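Probable fumarate reductase Ifc3 (Shewanella frigidimarina, PDB 1QO8) catalyses the essentially one-way reduction of fumarate to succinate in vitro with FAD and four covalently bound c-type haems, and may take part in electron transport to ferric iron. Local coordinates at residues A143-I148 with N558-A563; W186-A191 with N199-V204; V274-N279 with K345-S350; D339-A344 with G528-G533. All coordinates share one frame; numbering follows the deposited sequence.

Contact 1 (A143-I148 with N558-A563); sequences AGANVI and NAAKHA
Ala143, Ala145 and Ala560 meet through their methyl groups alone, where the Rossmann-type FAD-binding fold brings the turn between helix 131-143 and strand 147-150 against the last turns of helix 543-563. Ala560 offers one methyl from the C-terminal helix; Ala143, at the end of its own helix, and Ala145, just past the turn, meet it from different directions. Ala143 lies roughly ahead of it: its CB is 3.5 Å from Ala560 CB, and the angle Ala560 CA-CB to Ala143 CB is about 150°, though the CA-CB bond of Ala143 is turned further off the line. Ala145 instead approaches the flank of the same methyl. Its CB is 3.6 Å from Ala560 CB and 4.0 Å from Ala560 CA, close to a right angle from the Ala560 CA-CB bond. Alanine suits all three places because a methyl gives an apolar contact while letting the backbones come near, with the CA atoms of Ala145 and Ala560 5.3 Å apart.

What presents both methyls to one partner is the turn itself. Gly144, with a phi of 121°, closes helix 131-143 in a Schellman motif and swings the chain round toward the strand, a backbone shape that glycine adopts readily. Ala140 of helix 131-143 also touches Ala560, while Ala145 packs on Val124 of the neighbouring strand. Two residues further on, His562 is hydrogen-bonded to Ser303 and Asp522. Ala143 CB and Ala145 CB stand 5.8 Å apart, with Ala560 CB against both.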
# COMPACT_ATOMS: atom_id res chain seq x y z
N ALA A 143 -10.85 -16.23 29.61
CA ALA A 143 -10.58 -15.04 30.40
C ALA A 143 -11.87 -14.57 31.07
O ALA A 143 -11.79 -13.94 32.11
CB ALA A 143 -9.95 -13.90 29.64
N GLY A 144 -13.02 -14.92 30.52
CA GLY A 144 -14.26 -14.91 31.27
C GLY A 144 -15.22 -13.96 30.57
O GLY A 144 -16.18 -13.51 31.19
N ALA A 145 -14.93 -13.76 29.28
CA ALA A 145 -15.81 -12.84 28.54
C ALA A 145 -16.81 -13.66 27.78
O ALA A 145 -16.55 -14.83 27.42
CB ALA A 145 -15.00 -11.89 27.68
N ASN A 146 -18.00 -13.08 27.55
CA ASN A 146 -18.87 -13.67 26.53
C ASN A 146 -18.35 -13.34 25.14
O ASN A 146 -17.78 -12.26 24.89
CB ASN A 146 -20.29 -13.08 26.71
CG ASN A 146 -20.86 -13.36 28.10
OD1 ASN A 146 -20.92 -14.48 28.61
ND2 ASN A 146 -21.32 -12.32 28.76
N VAL A 147 -18.58 -14.23 24.18
CA VAL A 147 -17.94 -14.19 22.87
C VAL A 147 -18.95 -14.56 21.79
O VAL A 147 -19.69 -15.52 21.97
CB VAL A 147 -16.79 -15.21 22.79
CG1 VAL A 147 -16.23 -15.44 21.38
CG2 VAL A 147 -15.63 -14.77 23.67
N ILE A 148 -18.99 -13.82 20.69
CA ILE A 148 -19.63 -14.32 19.49
C ILE A 148 -18.50 -14.61 18.48
O ILE A 148 -17.58 -13.80 18.49
CB ILE A 148 -20.67 -13.32 18.94
CG1 ILE A 148 -21.86 -13.24 19.97
CG2 ILE A 148 -21.18 -13.68 17.56
CD1 ILE A 148 -22.87 -12.18 19.54
N ASN A 558 -6.36 -10.15 25.54
CA ASN A 558 -6.51 -8.69 25.67
C ASN A 558 -7.89 -8.20 25.28
O ASN A 558 -8.44 -7.27 25.89
CB ASN A 558 -5.46 -7.94 24.88
CG ASN A 558 -4.08 -8.27 25.43
OD1 ASN A 558 -3.75 -7.74 26.48
ND2 ASN A 558 -3.27 -9.11 24.85
N ALA A 559 -8.55 -8.82 24.29
CA ALA A 559 -9.91 -8.46 24.00
C ALA A 559 -10.81 -8.63 25.23
O ALA A 559 -11.71 -7.82 25.43
CB ALA A 559 -10.48 -9.28 22.85
N ALA A 560 -10.63 -9.72 25.98
CA ALA A 560 -11.52 -10.07 27.08
C ALA A 560 -11.25 -9.15 28.27
O ALA A 560 -12.19 -8.61 28.86
CB ALA A 560 -11.40 -11.51 27.53
N LYS A 561 -9.97 -8.94 28.54
CA LYS A 561 -9.51 -8.05 29.59
C LYS A 561 -10.07 -6.65 29.38
O LYS A 561 -10.57 -5.99 30.31
CB LYS A 561 -7.98 -8.09 29.68
CG LYS A 561 -7.49 -9.06 30.74
CD LYS A 561 -6.11 -9.66 30.70
CE LYS A 561 -4.94 -8.71 30.66
NZ LYS A 561 -3.60 -9.38 30.72
N HIS A 562 -10.16 -6.21 28.11
CA HIS A 562 -10.63 -4.86 27.83
C HIS A 562 -12.13 -4.79 27.95
O HIS A 562 -12.68 -3.74 28.29
CB HIS A 562 -10.17 -4.48 26.42
CG HIS A 562 -10.67 -3.15 25.95
ND1 HIS A 562 -11.87 -3.03 25.24
CD2 HIS A 562 -10.18 -1.92 26.13
CE1 HIS A 562 -12.02 -1.75 24.94
NE2 HIS A 562 -11.00 -1.07 25.46
N ALA A 563 -12.83 -5.90 27.67
CA ALA A 563 -14.27 -5.94 27.82
C ALA A 563 -14.74 -6.00 29.27
O ALA A 563 -15.74 -5.42 29.63
CB ALA A 563 -14.89 -7.14 27.11

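Contact 2 (W186-A191 with N199-V204); sequences WFIEDA and NDIKLV
Ile188 and Val204 mark the closest backbone approach, their CA atoms 6.1 Å apart, where helix 184-194 turns back through a short loop into helix 201-220, a helix-loop-helix hairpin of the FAD-binding region. Val204 makes the most of this contact from the second helix. Its CG1 lies anti to the backbone N (chi1 -177°) and thereby reaches Ala191 CB at 3.7 Å and Ile188 O at 3.8 Å. The small side chain of Ala191 lets the branched valine come close, and also touches Asn543 of helix 543-563. Toward the solvent side, Ile188 CG2 meets Ile201 CD1 at 3.6 Å; the side chains cross at about a right angle, the end methyl of Ile201 against the branch methyl of Ile188. Asn199 lies beside the carbonyl of Ala191 in the intervening loop. Asp200 takes the N-cap position: its OD1 accepts from Lys202 N at 3.1 Å, using the anti side of the carboxylate, and the same oxygen forms a salt bridge with Lys202 NZ at 3.5 Å. The helices thus join through aliphatic contacts, whereas polar bonds organise the start of helix 201-220, consistent with apolar side chains setting the spacing and the capping aspartate setting where the helix begins.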
# COMPACT_ATOMS: atom_id res chain seq x y z
N TRP A 186 17.87 -18.34 18.22
CA TRP A 186 17.98 -18.93 16.89
C TRP A 186 16.68 -18.80 16.11
O TRP A 186 16.67 -18.47 14.91
CB TRP A 186 18.44 -20.37 17.06
CG TRP A 186 19.86 -20.48 17.57
CD1 TRP A 186 20.76 -19.48 17.82
CD2 TRP A 186 20.56 -21.70 17.85
NE1 TRP A 186 21.94 -19.97 18.26
CE2 TRP A 186 21.85 -21.34 18.28
CE3 TRP A 186 20.20 -23.05 17.83
CZ2 TRP A 186 22.80 -22.31 18.67
CZ3 TRP A 186 21.14 -24.00 18.21
CH2 TRP A 186 22.42 -23.62 18.63
N PHE A 187 15.59 -19.12 16.78
CA PHE A 187 14.24 -18.93 16.19
C PHE A 187 14.07 -17.47 15.75
O PHE A 187 13.61 -17.14 14.65
CB PHE A 187 13.18 -19.31 17.25
CG PHE A 187 11.74 -19.30 16.79
CD1 PHE A 187 11.14 -18.17 16.27
CD2 PHE A 187 10.98 -20.46 16.82
CE1 PHE A 187 9.82 -18.17 15.83
CE2 PHE A 187 9.66 -20.48 16.38
CZ PHE A 187 9.07 -19.34 15.86
N ILE A 188 14.39 -16.55 16.67
CA ILE A 188 14.30 -15.11 16.39
C ILE A 188 15.14 -14.68 15.24
O ILE A 188 14.55 -14.19 14.25
CB ILE A 188 14.55 -14.28 17.66
CG1 ILE A 188 13.39 -14.55 18.63
CG2 ILE A 188 14.66 -12.78 17.43
CD1 ILE A 188 13.78 -14.14 20.05
N GLU A 189 16.44 -14.99 15.21
CA GLU A 189 17.30 -14.64 14.10
C GLU A 189 16.88 -15.27 12.78
O GLU A 189 17.01 -14.71 11.68
CB GLU A 189 18.71 -15.18 14.42
CG GLU A 189 19.44 -14.58 15.59
CD GLU A 189 20.78 -15.25 15.88
OE1 GLU A 189 21.37 -16.02 15.08
OE2 GLU A 189 21.27 -14.96 17.00
N ASP A 190 16.50 -16.58 12.83
CA ASP A 190 16.07 -17.25 11.61
C ASP A 190 14.89 -16.52 10.98
O ASP A 190 14.78 -16.37 9.75
CB ASP A 190 15.65 -18.70 11.95
CG ASP A 190 16.78 -19.70 12.21
OD1 ASP A 190 17.98 -19.36 12.22
OD2 ASP A 190 16.52 -20.90 12.47
N ALA A 191 13.91 -16.14 11.81
CA ALA A 191 12.76 -15.39 11.30
C ALA A 191 13.21 -14.04 10.72
O ALA A 191 12.73 -13.56 9.67
CB ALA A 191 11.71 -15.19 12.42
N ASN A 199 10.99 -7.60 9.83
CA ASN A 199 10.01 -8.03 10.79
C ASN A 199 10.09 -7.09 12.01
O ASN A 199 11.18 -6.66 12.32
CB ASN A 199 10.11 -9.43 11.41
CG ASN A 199 10.54 -10.54 10.47
OD1 ASN A 199 10.04 -11.68 10.42
ND2 ASN A 199 11.58 -10.25 9.74
N ASP A 200 8.97 -6.79 12.60
CA ASP A 200 8.89 -6.21 13.93
C ASP A 200 9.46 -7.18 14.97
O ASP A 200 8.84 -8.15 15.46
CB ASP A 200 7.43 -5.86 14.19
CG ASP A 200 7.25 -5.11 15.50
OD1 ASP A 200 8.04 -5.19 16.45
OD2 ASP A 200 6.28 -4.36 15.69
N ILE A 201 10.69 -6.85 15.40
CA ILE A 201 11.50 -7.69 16.27
C ILE A 201 10.78 -7.98 17.56
O ILE A 201 11.01 -9.07 18.10
CB ILE A 201 12.93 -7.15 16.55
CG1 ILE A 201 13.76 -8.09 17.39
CG2 ILE A 201 12.86 -5.80 17.29
CD1 ILE A 201 14.40 -9.28 16.74
N LYS A 202 9.91 -7.10 18.04
CA LYS A 202 9.15 -7.37 19.23
C LYS A 202 8.09 -8.45 19.01
O LYS A 202 7.81 -9.25 19.91
CB LYS A 202 8.50 -6.09 19.77
CG LYS A 202 9.45 -4.92 19.79
CD LYS A 202 8.81 -3.55 19.73
CE LYS A 202 7.59 -3.39 18.84
NZ LYS A 202 7.68 -2.09 18.09
N LEU A 203 7.50 -8.42 17.79
CA LEU A 203 6.45 -9.44 17.56
C LEU A 203 7.14 -10.79 17.42
O LEU A 203 6.68 -11.80 17.96
CB LEU A 203 5.64 -8.99 16.35
CG LEU A 203 4.87 -7.68 16.41
CD1 LEU A 203 4.08 -7.50 15.11
CD2 LEU A 203 3.92 -7.65 17.62
N VAL A 204 8.30 -10.80 16.75
CA VAL A 204 9.08 -12.00 16.53
C VAL A 204 9.52 -12.65 17.82
O VAL A 204 9.50 -13.89 17.91
CB VAL A 204 10.29 -11.78 15.59
CG1 VAL A 204 11.08 -13.02 15.29
CG2 VAL A 204 9.69 -11.26 14.26

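Contact 3 (V274-N279 with K345-S350); sequences VKLVVN and KEIGAS
Glu346, next after Lys345, whose NZ bonds to the carbonyl of Tyr320 of the second subunit, reaches from the end of helix 339-346 toward strand 271-278 on an extended chain. The carboxylate meets Lys275 across that side chain: Glu346 OE2 is 3.3 Å from Lys275 CE. Because the lysine bends at its last torsion, Lys275 NZ stays 4.2 Å from Glu346 OE2, too far for a salt bridge, although opposite charges would still be expected to attract. A water accepts from Leu276 N at 3.0 Å and gives a weak bond to Glu346 OE1, so the long side chain lets the acid make a weak link to the strand backbone through one water.

Ile347 follows with the apolar part of the contact, and its branching lets one residue touch two. Its CG1 sits between the backbone N and the carbonyl carbon, carrying CD1 to Leu276 CD1 at 4.1 Å, while the other branch sets Ile347 CG2 4.1 Å from Val278 CG2. Gly348, with positive phi (103°), is then the C-prime residue of a Schellman motif that turns the chain out of the helix.

The contact thus packs this helix end on an outer strand of a four-stranded sheet in the FAD-binding region. That strand is bonded to strand 284-291, with a classic bulge where Val274 and Lys275 both face Val288; Val274 and Val277, whose CB atoms are directed away from segment 345-350, pack on helix 107-115, which Lys275 touches too.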
# COMPACT_ATOMS: atom_id res chain seq x y z
N VAL A 274 -19.11 -6.70 7.49
CA VAL A 274 -18.95 -5.73 6.41
C VAL A 274 -18.56 -4.33 6.80
O VAL A 274 -18.15 -3.47 6.02
CB VAL A 274 -20.22 -5.70 5.58
CG1 VAL A 274 -20.48 -6.93 4.75
CG2 VAL A 274 -21.48 -5.42 6.47
N LYS A 275 -18.58 -3.96 8.10
CA LYS A 275 -18.19 -2.68 8.57
C LYS A 275 -17.86 -2.69 10.05
O LYS A 275 -18.49 -3.47 10.76
CB LYS A 275 -19.40 -1.70 8.33
CG LYS A 275 -18.86 -0.27 8.43
CD LYS A 275 -19.93 0.76 8.13
CE LYS A 275 -19.17 1.98 7.58
NZ LYS A 275 -19.20 3.10 8.56
N LEU A 276 -16.86 -2.02 10.51
CA LEU A 276 -16.64 -1.87 11.95
C LEU A 276 -17.35 -0.54 12.33
O LEU A 276 -17.25 0.45 11.59
CB LEU A 276 -15.16 -1.77 12.28
CG LEU A 276 -14.26 -2.96 11.84
CD1 LEU A 276 -12.79 -2.56 11.80
CD2 LEU A 276 -14.44 -4.16 12.75
N VAL A 277 -18.03 -0.54 13.45
CA VAL A 277 -18.87 0.63 13.81
C VAL A 277 -18.05 1.38 14.85
O VAL A 277 -17.64 0.82 15.87
CB VAL A 277 -20.21 0.23 14.43
CG1 VAL A 277 -21.13 1.47 14.73
CG2 VAL A 277 -20.89 -0.75 13.49
N VAL A 278 -17.74 2.63 14.56
CA VAL A 278 -16.99 3.42 15.57
C VAL A 278 -17.92 4.47 16.18
O VAL A 278 -18.77 4.99 15.45
CB VAL A 278 -15.80 4.05 14.82
CG1 VAL A 278 -15.09 5.13 15.62
CG2 VAL A 278 -14.83 2.93 14.42
N ASN A 279 -17.81 4.77 17.47
CA ASN A 279 -18.72 5.78 18.08
C ASN A 279 -18.15 7.17 17.78
O ASN A 279 -17.29 7.30 16.87
CB ASN A 279 -18.87 5.54 19.57
CG ASN A 279 -17.57 5.69 20.32
OD1 ASN A 279 -16.55 6.12 19.82
ND2 ASN A 279 -17.48 5.33 21.61
N LYS A 345 -8.75 -0.33 7.38
CA LYS A 345 -8.25 0.79 6.64
C LYS A 345 -9.29 1.94 6.57
O LYS A 345 -8.99 3.08 6.83
CB LYS A 345 -7.92 0.34 5.20
CG LYS A 345 -7.01 1.39 4.54
CD LYS A 345 -6.88 1.30 3.03
CE LYS A 345 -7.93 0.54 2.27
NZ LYS A 345 -7.69 0.36 0.79
N GLU A 346 -10.51 1.59 6.27
CA GLU A 346 -11.68 2.44 6.14
C GLU A 346 -11.95 3.22 7.43
O GLU A 346 -12.48 4.32 7.29
CB GLU A 346 -12.85 1.55 5.75
CG GLU A 346 -14.15 2.18 5.38
CD GLU A 346 -15.38 1.31 5.40
OE1 GLU A 346 -15.36 0.06 5.26
OE2 GLU A 346 -16.48 1.95 5.60
N ILE A 347 -11.66 2.77 8.64
CA ILE A 347 -11.84 3.56 9.82
C ILE A 347 -10.56 4.20 10.31
O ILE A 347 -10.63 4.78 11.39
CB ILE A 347 -12.53 2.77 10.98
CG1 ILE A 347 -11.64 1.61 11.35
CG2 ILE A 347 -13.91 2.32 10.51
CD1 ILE A 347 -11.43 1.19 12.77
N GLY A 348 -9.43 4.13 9.62
CA GLY A 348 -8.21 4.82 10.01
C GLY A 348 -7.14 3.98 10.65
O GLY A 348 -6.21 4.57 11.28
N ALA A 349 -7.31 2.63 10.61
CA ALA A 349 -6.18 1.82 11.12
C ALA A 349 -4.96 2.05 10.20
O ALA A 349 -5.12 2.34 9.01
CB ALA A 349 -6.48 0.32 11.13
N SER A 350 -3.78 2.11 10.74
CA SER A 350 -2.58 1.91 9.93
C SER A 350 -2.29 0.43 9.59
O SER A 350 -2.85 -0.43 10.25
CB SER A 350 -1.41 2.48 10.68
OG SER A 350 -1.14 1.97 11.96
O HOH W 1 -15.05 -0.70 8.54

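Contact 4 (D339-A344 with G528-G533); sequences DGVLMA and GEVTGG. With FAD (flavin-adenine dinucleotide), chain G.
Asp339 OD2 is gripped by two partners: the adenine amino group FAD N6A donates to it at 2.9 Å, and Lys152 makes a salt bridge with it. Its other oxygen, OD1, is held by Arg272 and Thr337, so positive charge probably favours the ionised carboxylate that accepts from the adenine amino group. Asp339 and Glu529 are both FAD-binding residues of the FAD-binding domain. Across from this first turn of helix 339-346, the type I turn from Gly528 to Thr531 serves the middle of the cofactor. Glu529 N donates to FAD O2P at 2.9 Å in a fairly straight bond (164°), and Gly528, lacking a side chain, brings its CA within 3.5 Å of FAD O2P. A chi1 of -160° sends the extended glutamate chain out to the ribityl group, where Glu529 OE1 accepts from FAD O3' at 2.8 Å; Thr501 N holds OE2.

Helix and turn themselves touch through Val530. Its CG2 lies over the backbone of the helix, 3.7 Å from Val341 N and 3.9 Å from Gly340 C, a closeness that the bare glycine permits. In return Val341 CG2 rests 3.6 Å from Val530 O, so each valine lays a methyl on the other's main chain.

The turn follows strand 524-526 and is tied through Val530 and Gly532 to Val505 of strand 489-505. Helix 339-346 is flanked by helix 315-321, where Met317 touches Val341, and by strand 271-278, whose Val273 packs on Met343.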
# COMPACT_ATOMS: atom_id res chain seq x y z
N ASP A 339 -10.85 -8.82 3.75
CA ASP A 339 -11.93 -7.98 4.26
C ASP A 339 -11.45 -7.23 5.49
O ASP A 339 -11.87 -6.10 5.79
CB ASP A 339 -13.14 -8.84 4.66
CG ASP A 339 -13.88 -9.49 3.55
OD1 ASP A 339 -13.70 -9.12 2.36
OD2 ASP A 339 -14.73 -10.39 3.78
N GLY A 340 -10.76 -7.95 6.35
CA GLY A 340 -10.30 -7.45 7.64
C GLY A 340 -9.39 -6.23 7.51
O GLY A 340 -9.56 -5.19 8.18
N VAL A 341 -8.45 -6.29 6.56
CA VAL A 341 -7.69 -5.15 6.12
C VAL A 341 -8.54 -4.04 5.51
O VAL A 341 -8.22 -2.88 5.81
CB VAL A 341 -6.61 -5.57 5.06
CG1 VAL A 341 -6.14 -4.40 4.21
CG2 VAL A 341 -5.39 -6.24 5.77
N LEU A 342 -9.49 -4.29 4.59
CA LEU A 342 -10.30 -3.24 4.05
C LEU A 342 -11.13 -2.52 5.12
O LEU A 342 -11.14 -1.29 5.10
CB LEU A 342 -11.26 -3.73 2.97
CG LEU A 342 -10.48 -4.34 1.77
CD1 LEU A 342 -11.53 -5.02 0.89
CD2 LEU A 342 -9.61 -3.25 1.12
N MET A 343 -11.81 -3.20 6.02
CA MET A 343 -12.65 -2.59 7.05
C MET A 343 -11.79 -1.79 8.04
O MET A 343 -12.20 -0.76 8.57
CB MET A 343 -13.38 -3.68 7.90
CG MET A 343 -14.56 -4.20 7.10
SD MET A 343 -15.52 -5.46 7.94
CE MET A 343 -14.41 -6.68 8.54
N ALA A 344 -10.59 -2.28 8.31
CA ALA A 344 -9.67 -1.62 9.22
C ALA A 344 -9.15 -0.32 8.62
O ALA A 344 -9.17 0.77 9.25
CB ALA A 344 -8.55 -2.47 9.80
N GLY A 528 -3.15 -13.07 13.20
CA GLY A 528 -3.11 -14.09 12.15
C GLY A 528 -2.64 -13.41 10.87
O GLY A 528 -2.10 -12.32 10.99
N GLU A 529 -3.04 -13.90 9.68
CA GLU A 529 -2.49 -13.30 8.45
C GLU A 529 -3.10 -11.93 8.18
O GLU A 529 -2.64 -11.19 7.27
CB GLU A 529 -2.85 -14.17 7.24
CG GLU A 529 -2.00 -13.98 5.96
CD GLU A 529 -2.30 -15.04 4.94
OE1 GLU A 529 -2.76 -16.20 5.29
OE2 GLU A 529 -2.19 -14.79 3.71
N VAL A 530 -4.27 -11.61 8.76
CA VAL A 530 -4.84 -10.27 8.64
C VAL A 530 -3.87 -9.14 9.02
O VAL A 530 -3.93 -7.98 8.58
CB VAL A 530 -6.18 -10.12 9.37
CG1 VAL A 530 -6.07 -10.05 10.88
CG2 VAL A 530 -6.84 -8.85 8.77
N THR A 531 -2.94 -9.38 9.88
CA THR A 531 -1.95 -8.53 10.53
C THR A 531 -0.64 -8.50 9.74
O THR A 531 -0.33 -9.42 8.98
CB THR A 531 -1.81 -9.28 11.86
OG1 THR A 531 -2.65 -8.77 12.93
CG2 THR A 531 -0.48 -9.77 12.17
N GLY A 532 0.10 -7.38 9.80
CA GLY A 532 1.36 -7.29 9.06
C GLY A 532 2.51 -7.25 10.02
O GLY A 532 2.20 -7.04 11.23
N GLY A 533 3.80 -7.37 9.81
CA GLY A 533 4.77 -7.26 10.87
C GLY A 533 5.38 -8.50 11.49
O GLY A 533 6.52 -8.44 12.01
PA FAD G . -7.59 -18.11 7.95
O1A FAD G . -7.30 -19.51 8.41
O2A FAD G . -7.70 -17.82 6.64
O5B FAD G . -9.10 -17.95 8.37
C5B FAD G . -9.82 -16.66 8.31
C4B FAD G . -11.38 -16.96 8.58
O4B FAD G . -12.01 -15.58 8.50
C3B FAD G . -12.03 -17.71 7.38
O3B FAD G . -12.61 -18.92 7.58
C2B FAD G . -12.77 -16.60 6.55
O2B FAD G . -13.96 -17.04 5.86
C1B FAD G . -13.23 -15.74 7.67
N9A FAD G . -13.50 -14.35 7.27
C8A FAD G . -12.84 -13.58 6.35
N7A FAD G . -13.42 -12.44 6.14
C5A FAD G . -14.54 -12.43 6.98
C6A FAD G . -15.64 -11.49 7.16
N6A FAD G . -15.74 -10.35 6.54
N1A FAD G . -16.54 -11.86 8.11
C2A FAD G . -16.53 -13.08 8.73
N3A FAD G . -15.56 -14.02 8.60
C4A FAD G . -14.62 -13.63 7.70
N1 FAD G . 1.76 -21.61 7.26
C2 FAD G . 2.49 -22.24 8.14
O2 FAD G . 3.08 -21.78 9.05
N3 FAD G . 2.66 -23.66 8.12
C4 FAD G . 1.99 -24.33 7.10
O4 FAD G . 2.14 -25.51 6.98
C4X FAD G . 1.24 -23.59 6.09
N5 FAD G . 0.65 -24.24 5.07
C5X FAD G . -0.12 -23.59 4.17
C6 FAD G . -0.71 -24.33 3.15
C7 FAD G . -1.51 -23.70 2.22
C7M FAD G . -2.18 -24.42 1.10
C8 FAD G . -1.73 -22.28 2.37
C8M FAD G . -2.66 -21.59 1.42
C9 FAD G . -1.18 -21.56 3.39
C9A FAD G . -0.37 -22.17 4.32
N10 FAD G . 0.29 -21.52 5.39
C10 FAD G . 1.07 -22.18 6.26
C1' FAD G . -0.18 -20.17 5.83
C2' FAD G . -1.09 -20.32 7.10
O2' FAD G . -1.87 -21.52 6.76
C3' FAD G . -2.11 -19.17 7.01
O3' FAD G . -1.45 -17.90 7.02
C4' FAD G . -2.80 -19.07 8.42
O4' FAD G . -3.56 -20.31 8.51
C5' FAD G . -3.83 -17.89 8.31
O5' FAD G . -4.74 -18.11 9.56
P FAD G . -5.83 -17.10 9.97
O1P FAD G . -6.42 -17.68 11.23
O2P FAD G . -5.16 -15.88 9.98
O3P FAD G . -6.70 -17.06 8.81

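How the contacts relate
Contacts 1, 2 and 4 are buried, whereas contact 3 lies at the surface, which suits its water and loosely matched charges. Contact 1 is purely methyl packing, away from the annotated sites; contact 2 is also aliphatic but adds a polar helix cap, and contact 4 combines apolar packing with FAD binding. Helix 339-346 is common to contacts 3 and 4, whose centres are 12 Å apart: its start faces the cofactor and its end faces the sheet edge, and Ala349 N probably bonds to Ala344 O at 3.0 Å. Contacts 2 and 4 meet where Asp200 N probably donates to Gly533 O, also at 3.0 Å. Contact 1 touches none of the others.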